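Local atomic coordinates of homocitrate synthase (Sulfolobus acidocaldarius, PDB entry 6KTQ), a protein that catalyses the aldol-type condensation of acetyl-CoA with 2-oxoglutarate to give homocitrate, the first step of lysine biosynthesis by the alpha-aminoadipate pathway. Residues 57-62 and 292-297; 252-257 and 265-270. All coordinates share one frame; numbering follows the deposited sequence.

Interaction 1 (57-62 and 292-297)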
ATOM      1  N   VAL A  57     -16.377  33.810  12.913  1.00 30.36           N
ATOM      2  CA  VAL A  57     -15.335  34.479  12.153  1.00 31.56           C
ATOM      3  C   VAL A  57     -13.981  34.374  12.852  1.00 30.00           C
ATOM      4  O   VAL A  57     -12.960  34.122  12.190  1.00 32.79           O
ATOM      5  CB  VAL A  57     -15.704  35.958  11.872  1.00 30.68           C
ATOM      6  CG1 VAL A  57     -14.525  36.710  11.278  1.00 33.14           C
ATOM      7  CG2 VAL A  57     -16.906  36.026  10.954  1.00 32.43           C
ATOM      8  N   GLU A  58     -13.931  34.564  14.166  1.00 30.09           N
ATOM      9  CA  GLU A  58     -12.655  34.494  14.862  1.00 30.16           C
ATOM     10  C   GLU A  58     -12.078  33.060  14.769  1.00 30.31           C
ATOM     11  O   GLU A  58     -10.875  32.858  14.592  1.00 27.67           O
ATOM     12  CB  GLU A  58     -12.757  34.939  16.332  1.00 35.44           C
ATOM     13  CG  GLU A  58     -11.402  35.134  17.012  1.00 38.62           C
ATOM     14  CD  GLU A  58     -11.467  35.621  18.476  1.00 42.92           C
ATOM     15  OE1 GLU A  58     -12.564  35.857  19.026  1.00 42.17           O
ATOM     16  OE2 GLU A  58     -10.404  35.739  19.110  1.00 43.56           O
ATOM     17  N   ILE A  59     -12.934  32.066  14.936  1.00 29.22           N
ATOM     18  CA  ILE A  59     -12.478  30.673  14.820  1.00 27.33           C
ATOM     19  C   ILE A  59     -11.956  30.392  13.395  1.00 27.98           C
ATOM     20  O   ILE A  59     -10.894  29.813  13.245  1.00 29.37           O
ATOM     21  CB  ILE A  59     -13.582  29.701  15.228  1.00 25.55           C
ATOM     22  CG1 ILE A  59     -13.856  29.823  16.737  1.00 24.62           C
ATOM     23  CG2 ILE A  59     -13.192  28.272  14.895  1.00 26.78           C
ATOM     24  CD1 ILE A  59     -15.126  29.138  17.174  1.00 26.22           C
ATOM     25  N   ALA A  60     -12.687  30.826  12.367  1.00 28.63           N
ATOM     26  CA  ALA A  60     -12.276  30.600  10.983  1.00 29.64           C
ATOM     27  C   ALA A  60     -10.889  31.173  10.697  1.00 30.68           C
ATOM     28  O   ALA A  60     -10.073  30.534  10.034  1.00 30.40           O
ATOM     29  CB  ALA A  60     -13.312  31.154   9.999  1.00 29.55           C
ATOM     30  N   LYS A  61     -10.615  32.359  11.215  1.00 30.56           N
ATOM     31  CA  LYS A  61      -9.308  32.979  11.037  1.00 32.13           C
ATOM     32  C   LYS A  61      -8.224  32.159  11.703  1.00 31.12           C
ATOM     33  O   LYS A  61      -7.145  31.992  11.137  1.00 28.12           O
ATOM     34  CB  LYS A  61      -9.268  34.374  11.655  1.00 34.48           C
ATOM     35  CG  LYS A  61     -10.069  35.425  10.915  1.00 36.74           C
ATOM     36  CD  LYS A  61      -9.925  36.777  11.618  1.00 40.67           C
ATOM     37  CE  LYS A  61     -10.787  37.837  10.962  1.00 44.89           C
ATOM     38  NZ  LYS A  61     -10.804  39.102  11.747  1.00 50.97           N
ATOM     39  N   ALA A  62      -8.504  31.678  12.919  1.00 28.09           N
ATOM     40  CA  ALA A  62      -7.558  30.806  13.634  1.00 29.25           C
ATOM     41  C   ALA A  62      -7.286  29.504  12.856  1.00 25.65           C
ATOM     42  O   ALA A  62      -6.163  29.062  12.809  1.00 25.21           O
ATOM     43  CB  ALA A  62      -8.063  30.467  15.025  1.00 29.46           C
ATOM     44  N   SER A 292      -8.036  26.299  23.102  1.00 27.06           N
ATOM     45  CA  SER A 292      -8.462  27.186  24.201  1.00 27.36           C
ATOM     46  C   SER A 292      -9.519  28.207  23.734  1.00 26.48           C
ATOM     47  O   SER A 292     -10.532  28.447  24.412  1.00 26.89           O
ATOM     48  CB  SER A 292      -7.220  27.827  24.809  1.00 28.81           C
ATOM     49  OG  SER A 292      -7.606  28.852  25.696  1.00 39.03           O
ATOM     50  N   LEU A 293      -9.325  28.746  22.538  1.00 27.04           N
ATOM     51  CA  LEU A 293     -10.328  29.613  21.883  1.00 27.62           C
ATOM     52  C   LEU A 293     -11.678  28.946  21.695  1.00 26.18           C
ATOM     53  O   LEU A 293     -12.720  29.530  21.979  1.00 27.88           O
ATOM     54  CB  LEU A 293      -9.812  30.096  20.535  1.00 28.15           C
ATOM     55  CG  LEU A 293     -10.694  31.084  19.773  1.00 29.45           C
ATOM     56  CD1 LEU A 293     -10.750  32.405  20.520  1.00 30.55           C
ATOM     57  CD2 LEU A 293     -10.135  31.272  18.384  1.00 31.43           C
ATOM     58  N   VAL A 294     -11.678  27.718  21.213  1.00 26.00           N
ATOM     59  CA  VAL A 294     -12.923  27.030  20.972  1.00 26.32           C
ATOM     60  C   VAL A 294     -13.563  26.660  22.301  1.00 25.96           C
ATOM     61  O   VAL A 294     -14.778  26.659  22.452  1.00 26.86           O
ATOM     62  CB  VAL A 294     -12.715  25.811  20.058  1.00 26.79           C
ATOM     63  CG1 VAL A 294     -13.962  24.936  20.034  1.00 26.49           C
ATOM     64  CG2 VAL A 294     -12.347  26.294  18.643  1.00 26.12           C
ATOM     65  N   GLU A 295     -12.731  26.335  23.266  1.00 26.59           N
ATOM     66  CA  GLU A 295     -13.229  26.007  24.576  1.00 29.11           C
ATOM     67  C   GLU A 295     -13.955  27.229  25.167  1.00 29.00           C
ATOM     68  O   GLU A 295     -15.084  27.129  25.670  1.00 27.00           O
ATOM     69  CB  GLU A 295     -12.040  25.556  25.404  1.00 33.75           C
ATOM     70  CG  GLU A 295     -12.246  25.363  26.860  1.00 39.46           C
ATOM     71  CD  GLU A 295     -10.986  24.778  27.479  1.00 44.29           C
ATOM     72  OE1 GLU A 295      -9.908  25.374  27.297  1.00 44.39           O
ATOM     73  OE2 GLU A 295     -11.076  23.717  28.110  1.00 46.28           O
ATOM     74  N   LYS A 296     -13.342  28.390  25.035  1.00 29.35           N
ATOM     75  CA  LYS A 296     -13.976  29.622  25.483  1.00 30.91           C
ATOM     76  C   LYS A 296     -15.339  29.869  24.819  1.00 30.44           C
ATOM     77  O   LYS A 296     -16.295  30.159  25.524  1.00 28.23           O
ATOM     78  CB  LYS A 296     -13.032  30.795  25.229  1.00 34.28           C
ATOM     79  CG  LYS A 296     -13.527  32.154  25.725  1.00 39.14           C
ATOM     80  CD  LYS A 296     -13.034  33.286  24.822  1.00 43.44           C
ATOM     81  CE  LYS A 296     -11.843  34.030  25.370  1.00 50.08           C
ATOM     82  NZ  LYS A 296     -12.290  35.261  26.093  1.00 52.86           N
ATOM     83  N   TYR A 297     -15.455  29.762  23.491  1.00 25.15           N
ATOM     84  CA  TYR A 297     -16.718  30.083  22.831  1.00 29.37           C
ATOM     85  C   TYR A 297     -17.766  28.974  22.905  1.00 29.93           C
ATOM     86  O   TYR A 297     -18.973  29.257  22.912  1.00 27.10           O
ATOM     87  CB  TYR A 297     -16.482  30.510  21.383  1.00 28.24           C
ATOM     88  CG  TYR A 297     -15.661  31.774  21.245  1.00 31.11           C
ATOM     89  CD1 TYR A 297     -15.666  32.760  22.246  1.00 33.65           C
ATOM     90  CD2 TYR A 297     -14.908  32.020  20.099  1.00 33.09           C
ATOM     91  CE1 TYR A 297     -14.946  33.942  22.105  1.00 35.16           C
ATOM     92  CE2 TYR A 297     -14.164  33.201  19.969  1.00 35.21           C
ATOM     93  CZ  TYR A 297     -14.202  34.154  20.977  1.00 34.48           C
ATOM     94  OH  TYR A 297     -13.475  35.321  20.875  1.00 40.05           O
TER
HETATM   95  O   HOH W   1     -10.679  35.556  22.023  1.00 60.99           O
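One water molecule joins Glu58 to Tyr297: it donates a hydrogen bond to Glu58 OE2 at 2.9 Å and is also hydrogen-bonded to Tyr297 OH at 3.0 Å. The bridge lies between two antiparallel helices of a TIM-barrel enzyme. Helix 53-66 is the one that follows the first barrel strand, and helix 287-298, beyond the last barrel strand in the chain, packs beside it. Their local axes are 10.6 Å apart and their directions differ by 167°.

Glu58 reaches across as an extended chain, its CG anti to the backbone N (chi1 -169°). It meets the tyrosine side chain at about a right angle. As modelled, the carboxylate lies at the ring edge, its plane turned 60° from that of the ring. The modelled direct approach of the phenol to the other carboxylate oxygen is far too short, so its exact geometry is doubtful.

The rest of the contact is mostly apolar. Leu293 points at helix 53-66 and splits its two methyls between different neighbours. CD1 lies 3.6 Å from Glu58 OE2, against the carboxylate, while CD2 packs 4.0 Å from Ala62 CB and also faces Ile59. With an alanine here both methyls are gone, which is likely to leave a gap beside Ala62 and Ile59 and to strip the Glu58 carboxylate of its apolar cover.

Ile59 is buried and also touches Leu40. It directs its CG1 branch at helix 287-298, running past Tyr297 in the opposite sense. Val294 is buried as well. Ile59 CD1 ends between two partners, 4.2 Å from Val294 CG2 and 4.1 Å from Tyr297 CD2 at the edge of the ring.

Interaction 2 (252-257 and 265-270)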
ATOM      1  N   THR A 252     -12.233  17.121  10.944  1.00 22.61           N
ATOM      2  CA  THR A 252     -11.990  17.260  12.368  1.00 21.82           C
ATOM      3  C   THR A 252     -12.847  18.362  12.987  1.00 23.18           C
ATOM      4  O   THR A 252     -13.434  19.190  12.283  1.00 22.50           O
ATOM      5  CB  THR A 252     -10.518  17.602  12.662  1.00 21.61           C
ATOM      6  OG1 THR A 252     -10.187  18.859  12.092  1.00 20.74           O
ATOM      7  CG2 THR A 252      -9.583  16.556  12.169  1.00 22.21           C
ATOM      8  N   THR A 253     -12.938  18.332  14.312  1.00 22.83           N
ATOM      9  CA  THR A 253     -13.330  19.506  15.082  1.00 23.55           C
ATOM     10  C   THR A 253     -12.295  19.744  16.163  1.00 22.54           C
ATOM     11  O   THR A 253     -11.610  18.795  16.613  1.00 23.69           O
ATOM     12  CB  THR A 253     -14.669  19.319  15.778  1.00 23.46           C
ATOM     13  OG1 THR A 253     -14.609  18.144  16.598  1.00 22.81           O
ATOM     14  CG2 THR A 253     -15.806  19.209  14.773  1.00 23.43           C
ATOM     15  N   LEU A 254     -12.162  20.983  16.588  1.00 21.95           N
ATOM     16  CA  LEU A 254     -11.391  21.249  17.801  1.00 23.41           C
ATOM     17  C   LEU A 254     -12.080  20.550  18.965  1.00 23.22           C
ATOM     18  O   LEU A 254     -13.306  20.537  19.070  1.00 22.63           O
ATOM     19  CB  LEU A 254     -11.239  22.736  18.089  1.00 23.79           C
ATOM     20  CG  LEU A 254      -9.963  23.392  17.579  1.00 24.69           C
ATOM     21  CD1 LEU A 254      -8.733  22.684  18.153  1.00 23.73           C
ATOM     22  CD2 LEU A 254      -9.984  23.414  16.066  1.00 24.43           C
ATOM     23  N   ASN A 255     -11.283  19.892  19.793  1.00 23.89           N
ATOM     24  CA  ASN A 255     -11.741  19.422  21.097  1.00 23.35           C
ATOM     25  C   ASN A 255     -12.736  18.286  21.046  1.00 23.31           C
ATOM     26  O   ASN A 255     -13.393  17.995  22.038  1.00 22.53           O
ATOM     27  CB  ASN A 255     -12.340  20.586  21.910  1.00 24.46           C
ATOM     28  CG  ASN A 255     -11.381  21.767  22.064  1.00 24.43           C
ATOM     29  OD1 ASN A 255     -10.174  21.661  21.810  1.00 24.75           O
ATOM     30  ND2 ASN A 255     -11.920  22.906  22.476  1.00 28.28           N
ATOM     31  N   GLY A 256     -12.895  17.648  19.899  1.00 23.68           N
ATOM     32  CA  GLY A 256     -13.858  16.547  19.810  1.00 23.23           C
ATOM     33  C   GLY A 256     -15.300  17.023  19.895  1.00 23.68           C
ATOM     34  O   GLY A 256     -16.182  16.307  20.388  1.00 23.02           O
ATOM     35  N   LEU A 257     -15.546  18.255  19.474  1.00 21.86           N
ATOM     36  CA  LEU A 257     -16.932  18.718  19.338  1.00 23.01           C
ATOM     37  C   LEU A 257     -17.699  17.928  18.245  1.00 22.63           C
ATOM     38  O   LEU A 257     -17.103  17.344  17.305  1.00 22.91           O
ATOM     39  CB  LEU A 257     -16.960  20.218  19.056  1.00 23.26           C
ATOM     40  CG  LEU A 257     -16.500  21.120  20.218  1.00 24.46           C
ATOM     41  CD1 LEU A 257     -16.319  22.551  19.731  1.00 25.80           C
ATOM     42  CD2 LEU A 257     -17.486  21.093  21.388  1.00 25.75           C
ATOM     43  N   PRO A 265     -10.844  14.560  16.907  1.00 21.84           N
ATOM     44  CA  PRO A 265     -10.405  15.881  17.345  1.00 21.91           C
ATOM     45  C   PRO A 265      -9.120  16.342  16.685  1.00 20.90           C
ATOM     46  O   PRO A 265      -8.136  15.590  16.621  1.00 23.07           O
ATOM     47  CB  PRO A 265     -10.229  15.716  18.848  1.00 22.56           C
ATOM     48  CG  PRO A 265      -9.989  14.264  19.053  1.00 24.84           C
ATOM     49  CD  PRO A 265     -10.776  13.568  17.988  1.00 22.80           C
ATOM     50  N   LEU A 266      -9.111  17.584  16.224  1.00 20.65           N
ATOM     51  CA  LEU A 266      -8.006  18.115  15.458  1.00 22.27           C
ATOM     52  C   LEU A 266      -6.649  17.935  16.131  1.00 23.84           C
ATOM     53  O   LEU A 266      -5.670  17.457  15.493  1.00 21.88           O
ATOM     54  CB  LEU A 266      -8.242  19.572  15.096  1.00 23.26           C
ATOM     55  CG  LEU A 266      -7.132  20.232  14.297  1.00 26.00           C
ATOM     56  CD1 LEU A 266      -6.788  19.484  13.009  1.00 26.08           C
ATOM     57  CD2 LEU A 266      -7.528  21.679  14.002  1.00 29.69           C
ATOM     58  N   GLN A 267      -6.571  18.267  17.421  1.00 23.31           N
ATOM     59  CA  GLN A 267      -5.268  18.253  18.089  1.00 22.58           C
ATOM     60  C   GLN A 267      -4.688  16.843  18.177  1.00 22.99           C
ATOM     61  O   GLN A 267      -3.477  16.668  18.051  1.00 25.86           O
ATOM     62  CB  GLN A 267      -5.309  18.931  19.452  1.00 23.18           C
ATOM     63  CG  GLN A 267      -6.320  18.376  20.443  1.00 24.00           C
ATOM     64  CD  GLN A 267      -7.610  19.177  20.448  1.00 24.36           C
ATOM     65  OE1 GLN A 267      -8.401  19.111  19.514  1.00 23.58           O
ATOM     66  NE2 GLN A 267      -7.835  19.910  21.515  1.00 23.95           N
ATOM     67  N   VAL A 268      -5.549  15.848  18.351  1.00 22.48           N
ATOM     68  CA  VAL A 268      -5.102  14.474  18.484  1.00 23.24           C
ATOM     69  C   VAL A 268      -4.739  13.915  17.111  1.00 21.96           C
ATOM     70  O   VAL A 268      -3.689  13.322  16.952  1.00 23.51           O
ATOM     71  CB  VAL A 268      -6.141  13.576  19.182  1.00 23.32           C
ATOM     72  CG1 VAL A 268      -5.548  12.218  19.503  1.00 22.63           C
ATOM     73  CG2 VAL A 268      -6.625  14.222  20.475  1.00 23.17           C
ATOM     74  N   VAL A 269      -5.596  14.158  16.126  1.00 21.65           N
ATOM     75  CA  VAL A 269      -5.340  13.748  14.739  1.00 21.89           C
ATOM     76  C   VAL A 269      -4.014  14.313  14.236  1.00 22.65           C
ATOM     77  O   VAL A 269      -3.194  13.599  13.634  1.00 21.48           O
ATOM     78  CB  VAL A 269      -6.510  14.158  13.824  1.00 20.89           C
ATOM     79  CG1 VAL A 269      -6.142  13.973  12.372  1.00 23.08           C
ATOM     80  CG2 VAL A 269      -7.729  13.338  14.157  1.00 21.95           C
ATOM     81  N   ALA A 270      -3.788  15.597  14.477  1.00 21.42           N
ATOM     82  CA  ALA A 270      -2.585  16.254  14.008  1.00 22.38           C
ATOM     83  C   ALA A 270      -1.322  15.636  14.635  1.00 25.44           C
ATOM     84  O   ALA A 270      -0.338  15.371  13.949  1.00 24.27           O
ATOM     85  CB  ALA A 270      -2.650  17.746  14.312  1.00 22.61           C
TER
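The loop backbone pairs with the start of helix 266-277 through a single bridge, Thr253 with Pro265, their CA atoms 5.2 Å apart. Pro265 holds the N-cap position. Thr253 O accepts the Leu266 N-H at 2.8 Å, with the donor well above the carbonyl plane, and the Pro265 CA also approaches this oxygen.

The Gln267 amide holds Asn255 twice. Its OE1 takes the Asn255 backbone N-H at 3.0 Å. Its NE2 donates to Asn255 OD1 at 2.9 Å, nearly straight at 173° and in the carbonyl plane. The chain folds back at chi2 (-97°) to bring both ends of the amide to one residue. NE2 also reaches Thr309, and Asn255 ND2 bonds Ala291 O.

Leu266 fills the space between Leu254 and Thr252. Its CD2 lies 3.6 Å from Leu254 CD2, and its CD1 meets Thr252 OG1, which is hydrogen-bonded to Asp37. Pro265 CB rests against Gly256 N at 3.5 Å.

The CB of Thr253 points away from segment 265-270; its side chain comes within about 4 Å of that of the zinc ligand Glu42. This is the last beta-to-alpha loop of a TIM barrel, at the strand ends where the active site lies.

Overall arrangement
The centres of the two contacts are 13 Å apart. Interaction 2 is nested along the chain inside the loop closed by interaction 1, which joins the helix after the first barrel strand to a helix beyond the last. Helix 266-277 and helix 287-298 are consecutive, so one short connection leads from interaction 2 to the second segment of interaction 1. They also touch directly: Val294 CG1 lies 3.4 Å from Leu257 CD1, and Val294 also packs on Leu254 and Asn255. Helix 287-298 thus lies against both helix 53-66 and the loop after strand 249-252. Interaction 2 is buried near the chain centre and the zinc site; interaction 1 is farther out and partly buried.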